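Local coordinates for protein cystalysin (Treponema denticola, PDB 1C7N) that belongs to the aminotransferase class I and II family and binds pyridoxal-5'-phosphate, at residues Q303-I317 with L321-L335. Sequence-based numbering, arbitrary orientation.
Sequences QRIVKDFFEVNHPEI and LIEGTYLQWIDFRAL
Q303 and Q328 supply the two direct hydrogen bonds between helix 303-313 and segment 321-335. Q303 OE1 accepts from I322 N at 2.8 Å, nearly straight and with the donor in the carbonyl plane; chi1 of 64° tucks CG between the backbone N and carbonyl carbon, and the extended remainder carries the amide to that backbone. Water 1 adds a bridge from Q303 NE2 to I322 O. Q328 NE2 donates to Q303 O at 3.2 Å, on the opposite face of the carbonyl from K307 N, and also to P320 O. Q328 OE1, 3.3 Å from V306 CB, is buried here and has no polar partner.

Strand 327-331 is an outer strand of the small three-stranded antiparallel sheet following the long helix 289-313, consistent with the C-terminal small domain of fold-type I pyridoxal-5'-phosphate enzymes. Helix and strand segments run nearly parallel, axes 10.1 Å from each other, and V306, F310 and I330 meet between them, beside the amide of Q328.

There, I330 CD1 meets V306 CG1, while its CG2 touches I317 CG2 and the F310 ring. I317 CG2 sits over the centre of the F332 face, 3.8 Å from the centroid and 7° off the normal, a CH-pi contact. The F310 and F332 rings meet obliquely, planes at 85°, and M342 and M346 of helix 339-350 also pack on F332.

At one end, L321 lays CD1 over one face of the R304 guanidinium, toward its rim, and CD2 against K307 CD; R304 NE is salt-bridged to D300. At the other, water 2 sits between E316 O and D331 O and accepts from A334 N.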
loop_
_atom_site.group_PDB
_atom_site.type_symbol
_atom_site.label_atom_id
_atom_site.label_comp_id
_atom_site.label_asym_id
_atom_site.label_seq_id
_atom_site.Cartn_x
_atom_site.Cartn_y
_atom_site.Cartn_z
ATOM N N GLN A 303 -13.956 20.028 22.101
ATOM C CA GLN A 303 -13.364 19.570 23.356
ATOM C C GLN A 303 -13.933 20.413 24.503
ATOM O O GLN A 303 -14.061 19.939 25.632
ATOM C CB GLN A 303 -11.830 19.690 23.332
ATOM C CG GLN A 303 -11.325 21.120 23.207
ATOM C CD GLN A 303 -9.847 21.258 23.517
ATOM O OE1 GLN A 303 -9.211 20.335 24.043
ATOM N NE2 GLN A 303 -9.291 22.426 23.210
ATOM N N ARG A 304 -14.273 21.665 24.213
ATOM C CA ARG A 304 -14.838 22.533 25.242
ATOM C C ARG A 304 -16.299 22.145 25.481
ATOM O O ARG A 304 -16.792 22.213 26.606
ATOM C CB ARG A 304 -14.686 24.006 24.830
ATOM C CG ARG A 304 -13.219 24.455 24.836
ATOM C CD ARG A 304 -12.987 25.803 24.162
ATOM N NE ARG A 304 -11.562 26.151 24.121
ATOM C CZ ARG A 304 -10.838 26.506 25.184
ATOM N NH1 ARG A 304 -11.399 26.572 26.387
ATOM N NH2 ARG A 304 -9.549 26.793 25.046
ATOM N N ILE A 305 -16.985 21.701 24.434
ATOM C CA ILE A 305 -18.377 21.269 24.579
ATOM C C ILE A 305 -18.420 20.053 25.514
ATOM O O ILE A 305 -19.273 19.964 26.402
ATOM C CB ILE A 305 -18.994 20.880 23.208
ATOM C CG1 ILE A 305 -19.167 22.132 22.344
ATOM C CG2 ILE A 305 -20.349 20.177 23.408
ATOM C CD1 ILE A 305 -19.751 21.853 20.969
ATOM N N VAL A 306 -17.483 19.129 25.312
ATOM C CA VAL A 306 -17.403 17.915 26.121
ATOM C C VAL A 306 -17.074 18.273 27.573
ATOM O O VAL A 306 -17.764 17.849 28.498
ATOM C CB VAL A 306 -16.317 16.946 25.567
ATOM C CG1 VAL A 306 -16.209 15.705 26.442
ATOM C CG2 VAL A 306 -16.665 16.542 24.132
ATOM N N LYS A 307 -16.017 19.052 27.761
ATOM C CA LYS A 307 -15.602 19.473 29.094
ATOM C C LYS A 307 -16.774 20.118 29.826
ATOM O O LYS A 307 -17.075 19.769 30.972
ATOM C CB LYS A 307 -14.437 20.461 28.980
ATOM C CG LYS A 307 -13.975 21.079 30.297
ATOM C CD LYS A 307 -12.743 21.944 30.063
ATOM C CE LYS A 307 -12.482 22.908 31.211
ATOM N NZ LYS A 307 -12.321 22.217 32.515
ATOM N N ASP A 308 -17.443 21.049 29.158
ATOM C CA ASP A 308 -18.580 21.739 29.753
ATOM C C ASP A 308 -19.731 20.801 30.092
ATOM O O ASP A 308 -20.364 20.936 31.140
ATOM C CB ASP A 308 -19.074 22.842 28.814
ATOM C CG ASP A 308 -20.312 23.538 29.340
ATOM O OD1 ASP A 308 -21.430 23.161 28.929
ATOM O OD2 ASP A 308 -20.163 24.453 30.180
ATOM N N PHE A 309 -20.005 19.852 29.202
ATOM C CA PHE A 309 -21.092 18.913 29.418
ATOM C C PHE A 309 -20.982 18.193 30.755
ATOM O O PHE A 309 -21.961 18.090 31.490
ATOM C CB PHE A 309 -21.140 17.875 28.302
ATOM C CG PHE A 309 -22.093 16.755 28.574
ATOM C CD1 PHE A 309 -23.462 16.942 28.439
ATOM C CD2 PHE A 309 -21.623 15.523 29.019
ATOM C CE1 PHE A 309 -24.353 15.918 28.745
ATOM C CE2 PHE A 309 -22.503 14.493 29.327
ATOM C CZ PHE A 309 -23.872 14.692 29.190
ATOM N N PHE A 310 -19.797 17.687 31.075
ATOM C CA PHE A 310 -19.632 16.981 32.336
ATOM C C PHE A 310 -19.614 17.906 33.555
ATOM O O PHE A 310 -20.098 17.531 34.622
ATOM C CB PHE A 310 -18.377 16.109 32.302
ATOM C CG PHE A 310 -18.446 14.998 31.284
ATOM C CD1 PHE A 310 -17.775 15.103 30.070
ATOM C CD2 PHE A 310 -19.209 13.858 31.530
ATOM C CE1 PHE A 310 -17.866 14.085 29.115
ATOM C CE2 PHE A 310 -19.305 12.839 30.580
ATOM C CZ PHE A 310 -18.632 12.955 29.374
ATOM N N GLU A 311 -19.069 19.109 33.408
ATOM C CA GLU A 311 -19.047 20.046 34.530
ATOM C C GLU A 311 -20.482 20.412 34.901
ATOM O O GLU A 311 -20.801 20.631 36.068
ATOM C CB GLU A 311 -18.291 21.327 34.164
ATOM C CG GLU A 311 -16.853 21.121 33.756
ATOM C CD GLU A 311 -16.162 22.425 33.409
ATOM O OE1 GLU A 311 -16.832 23.317 32.849
ATOM O OE2 GLU A 311 -14.951 22.549 33.679
ATOM N N VAL A 312 -21.349 20.470 33.898
ATOM C CA VAL A 312 -22.747 20.833 34.110
ATOM C C VAL A 312 -23.697 19.691 34.480
ATOM O O VAL A 312 -24.598 19.870 35.304
ATOM C CB VAL A 312 -23.322 21.532 32.851
ATOM C CG1 VAL A 312 -24.826 21.698 32.985
ATOM C CG2 VAL A 312 -22.649 22.888 32.650
ATOM N N ASN A 313 -23.494 18.519 33.887
ATOM C CA ASN A 313 -24.388 17.390 34.120
ATOM C C ASN A 313 -23.887 16.253 35.004
ATOM O O ASN A 313 -24.659 15.682 35.773
ATOM C CB ASN A 313 -24.821 16.820 32.768
ATOM C CG ASN A 313 -25.538 17.846 31.912
ATOM O OD1 ASN A 313 -26.698 18.174 32.157
ATOM N ND2 ASN A 313 -24.846 18.366 30.905
ATOM N N HIS A 314 -22.608 15.909 34.883
ATOM C CA HIS A 314 -22.030 14.824 35.669
ATOM C C HIS A 314 -20.603 15.210 36.033
ATOM O O HIS A 314 -19.644 14.678 35.478
ATOM C CB HIS A 314 -22.064 13.532 34.844
ATOM C CG HIS A 314 -23.434 13.176 34.359
ATOM N ND1 HIS A 314 -24.361 12.533 35.153
ATOM C CD2 HIS A 314 -24.066 13.453 33.195
ATOM C CE1 HIS A 314 -25.505 12.434 34.499
ATOM N NE2 HIS A 314 -25.354 12.986 33.309
ATOM N N PRO A 315 -20.455 16.144 36.994
ATOM C CA PRO A 315 -19.210 16.707 37.528
ATOM C C PRO A 315 -18.110 15.728 37.936
ATOM O O PRO A 315 -16.930 16.081 37.912
ATOM C CB PRO A 315 -19.688 17.526 38.729
ATOM C CG PRO A 315 -21.064 17.891 38.384
ATOM C CD PRO A 315 -21.605 16.632 37.775
ATOM N N GLU A 316 -18.482 14.511 38.321
ATOM C CA GLU A 316 -17.487 13.537 38.753
ATOM C C GLU A 316 -16.688 12.962 37.589
ATOM O O GLU A 316 -15.625 12.377 37.785
ATOM C CB GLU A 316 -18.143 12.402 39.557
ATOM C CG GLU A 316 -18.962 11.385 38.757
ATOM C CD GLU A 316 -20.351 11.874 38.386
ATOM O OE1 GLU A 316 -21.174 11.033 37.961
ATOM O OE2 GLU A 316 -20.627 13.087 38.510
ATOM N N ILE A 317 -17.208 13.126 36.381
ATOM C CA ILE A 317 -16.523 12.648 35.180
ATOM C C ILE A 317 -15.727 13.847 34.670
ATOM O O ILE A 317 -16.267 14.943 34.558
ATOM C CB ILE A 317 -17.540 12.204 34.119
ATOM C CG1 ILE A 317 -18.447 11.119 34.703
ATOM C CG2 ILE A 317 -16.814 11.686 32.882
ATOM C CD1 ILE A 317 -19.548 10.666 33.774
ATOM N N LEU A 321 -9.201 19.636 28.673
ATOM C CA LEU A 321 -8.854 20.037 27.316
ATOM C C LEU A 321 -7.557 19.327 26.951
ATOM O O LEU A 321 -6.766 18.982 27.826
ATOM C CB LEU A 321 -8.654 21.556 27.237
ATOM C CG LEU A 321 -9.846 22.427 27.648
ATOM C CD1 LEU A 321 -9.531 23.883 27.326
ATOM C CD2 LEU A 321 -11.108 21.985 26.911
ATOM N N ILE A 322 -7.340 19.097 25.662
ATOM C CA ILE A 322 -6.126 18.434 25.206
ATOM C C ILE A 322 -5.211 19.456 24.537
ATOM O O ILE A 322 -5.641 20.559 24.209
ATOM C CB ILE A 322 -6.456 17.321 24.204
ATOM C CG1 ILE A 322 -7.288 17.897 23.055
ATOM C CG2 ILE A 322 -7.206 16.186 24.913
ATOM C CD1 ILE A 322 -7.675 16.877 22.010
ATOM N N GLU A 323 -3.953 19.085 24.334
ATOM C CA GLU A 323 -2.988 19.983 23.711
ATOM C C GLU A 323 -2.853 19.712 22.208
ATOM O O GLU A 323 -2.579 20.627 21.422
ATOM C CB GLU A 323 -1.626 19.828 24.394
ATOM C CG GLU A 323 -1.708 19.773 25.919
ATOM C CD GLU A 323 -0.344 19.722 26.593
ATOM O OE1 GLU A 323 0.583 19.096 26.033
ATOM O OE2 GLU A 323 -0.205 20.298 27.693
ATOM N N GLY A 324 -3.058 18.456 21.819
ATOM C CA GLY A 324 -2.946 18.062 20.423
ATOM C C GLY A 324 -3.819 16.870 20.079
ATOM O O GLY A 324 -4.368 16.227 20.972
ATOM N N THR A 325 -3.905 16.561 18.785
ATOM C CA THR A 325 -4.742 15.486 18.244
ATOM C C THR A 325 -6.188 15.955 18.416
ATOM O O THR A 325 -6.439 16.959 19.090
ATOM C CB THR A 325 -4.611 14.127 19.014
ATOM O OG1 THR A 325 -5.383 14.189 20.221
ATOM C CG2 THR A 325 -3.154 13.797 19.338
ATOM N N TYR A 326 -7.135 15.248 17.800
ATOM C CA TYR A 326 -8.547 15.582 17.967
ATOM C C TYR A 326 -9.217 14.485 18.798
ATOM O O TYR A 326 -10.430 14.297 18.740
ATOM C CB TYR A 326 -9.269 15.745 16.620
ATOM C CG TYR A 326 -9.167 14.595 15.627
ATOM C CD1 TYR A 326 -8.461 14.753 14.436
ATOM C CD2 TYR A 326 -9.818 13.378 15.848
ATOM C CE1 TYR A 326 -8.403 13.737 13.484
ATOM C CE2 TYR A 326 -9.765 12.345 14.901
ATOM C CZ TYR A 326 -9.051 12.537 13.718
ATOM O OH TYR A 326 -8.968 11.536 12.779
ATOM N N LEU A 327 -8.404 13.787 19.590
ATOM C CA LEU A 327 -8.864 12.690 20.444
ATOM C C LEU A 327 -8.781 13.085 21.928
ATOM O O LEU A 327 -7.692 13.219 22.485
ATOM C CB LEU A 327 -8.005 11.455 20.162
ATOM C CG LEU A 327 -7.936 11.059 18.677
ATOM C CD1 LEU A 327 -6.826 10.044 18.437
ATOM C CD2 LEU A 327 -9.277 10.482 18.252
ATOM N N GLN A 328 -9.937 13.261 22.562
ATOM C CA GLN A 328 -10.002 13.683 23.961
ATOM C C GLN A 328 -10.083 12.512 24.940
ATOM O O GLN A 328 -10.763 11.521 24.684
ATOM C CB GLN A 328 -11.195 14.638 24.135
ATOM C CG GLN A 328 -11.307 15.328 25.489
ATOM C CD GLN A 328 -12.296 16.486 25.447
ATOM O OE1 GLN A 328 -13.189 16.511 24.605
ATOM N NE2 GLN A 328 -12.146 17.442 26.366
ATOM N N TRP A 329 -9.385 12.645 26.061
ATOM C CA TRP A 329 -9.296 11.598 27.081
ATOM C C TRP A 329 -10.244 11.906 28.236
ATOM O O TRP A 329 -9.995 12.822 29.016
ATOM C CB TRP A 329 -7.845 11.538 27.579
ATOM C CG TRP A 329 -7.386 10.259 28.252
ATOM C CD1 TRP A 329 -6.707 10.168 29.434
ATOM C CD2 TRP A 329 -7.441 8.921 27.720
ATOM N NE1 TRP A 329 -6.325 8.868 29.667
ATOM C CE2 TRP A 329 -6.761 8.082 28.636
ATOM C CE3 TRP A 329 -7.989 8.354 26.562
ATOM C CZ2 TRP A 329 -6.616 6.704 28.426
ATOM C CZ3 TRP A 329 -7.845 6.985 26.355
ATOM C CH2 TRP A 329 -7.161 6.176 27.284
ATOM N N ILE A 330 -11.321 11.131 28.340
ATOM C CA ILE A 330 -12.318 11.336 29.384
ATOM C C ILE A 330 -12.170 10.345 30.531
ATOM O O ILE A 330 -12.185 9.133 30.329
ATOM C CB ILE A 330 -13.743 11.217 28.814
ATOM C CG1 ILE A 330 -13.889 12.122 27.586
ATOM C CG2 ILE A 330 -14.761 11.638 29.870
ATOM C CD1 ILE A 330 -15.164 11.915 26.824
ATOM N N ASP A 331 -12.054 10.882 31.740
ATOM C CA ASP A 331 -11.888 10.083 32.948
ATOM C C ASP A 331 -13.229 9.708 33.585
ATOM O O ASP A 331 -13.863 10.532 34.244
ATOM C CB ASP A 331 -11.027 10.872 33.936
ATOM C CG ASP A 331 -10.806 10.144 35.244
ATOM O OD1 ASP A 331 -11.258 8.988 35.387
ATOM O OD2 ASP A 331 -10.166 10.741 36.133
ATOM N N PHE A 332 -13.652 8.461 33.386
ATOM C CA PHE A 332 -14.916 7.969 33.940
ATOM C C PHE A 332 -14.719 7.151 35.215
ATOM O O PHE A 332 -15.664 6.546 35.715
ATOM C CB PHE A 332 -15.647 7.073 32.931
ATOM C CG PHE A 332 -16.411 7.818 31.868
ATOM C CD1 PHE A 332 -15.771 8.289 30.728
ATOM C CD2 PHE A 332 -17.791 8.007 31.990
ATOM C CE1 PHE A 332 -16.495 8.934 29.718
ATOM C CE2 PHE A 332 -18.522 8.649 30.988
ATOM C CZ PHE A 332 -17.872 9.113 29.849
ATOM N N ARG A 333 -13.502 7.126 35.734
ATOM C CA ARG A 333 -13.201 6.340 36.926
ATOM C C ARG A 333 -14.151 6.532 38.111
ATOM O O ARG A 333 -14.361 5.602 38.894
ATOM C CB ARG A 333 -11.755 6.595 37.371
ATOM C CG ARG A 333 -10.723 5.875 36.516
ATOM C CD ARG A 333 -9.305 6.191 36.951
ATOM N NE ARG A 333 -8.980 7.597 36.736
ATOM C CZ ARG A 333 -7.816 8.149 37.059
ATOM N NH1 ARG A 333 -6.865 7.414 37.618
ATOM N NH2 ARG A 333 -7.599 9.430 36.813
ATOM N N ALA A 334 -14.738 7.717 38.240
ATOM C CA ALA A 334 -15.649 7.984 39.355
ATOM C C ALA A 334 -16.951 7.191 39.263
ATOM O O ALA A 334 -17.727 7.145 40.220
ATOM C CB ALA A 334 -15.953 9.476 39.443
ATOM N N LEU A 335 -17.197 6.577 38.109
ATOM C CA LEU A 335 -18.403 5.777 37.932
ATOM C C LEU A 335 -18.255 4.448 38.661
ATOM O O LEU A 335 -19.237 3.743 38.885
ATOM C CB LEU A 335 -18.670 5.505 36.448
ATOM C CG LEU A 335 -19.285 6.625 35.608
ATOM C CD1 LEU A 335 -19.552 6.112 34.207
ATOM C CD2 LEU A 335 -20.581 7.091 36.245
HETATM O O HOH W 1 -6.722 23.123 24.717
HETATM O O HOH W 2 -14.136 10.229 36.904
#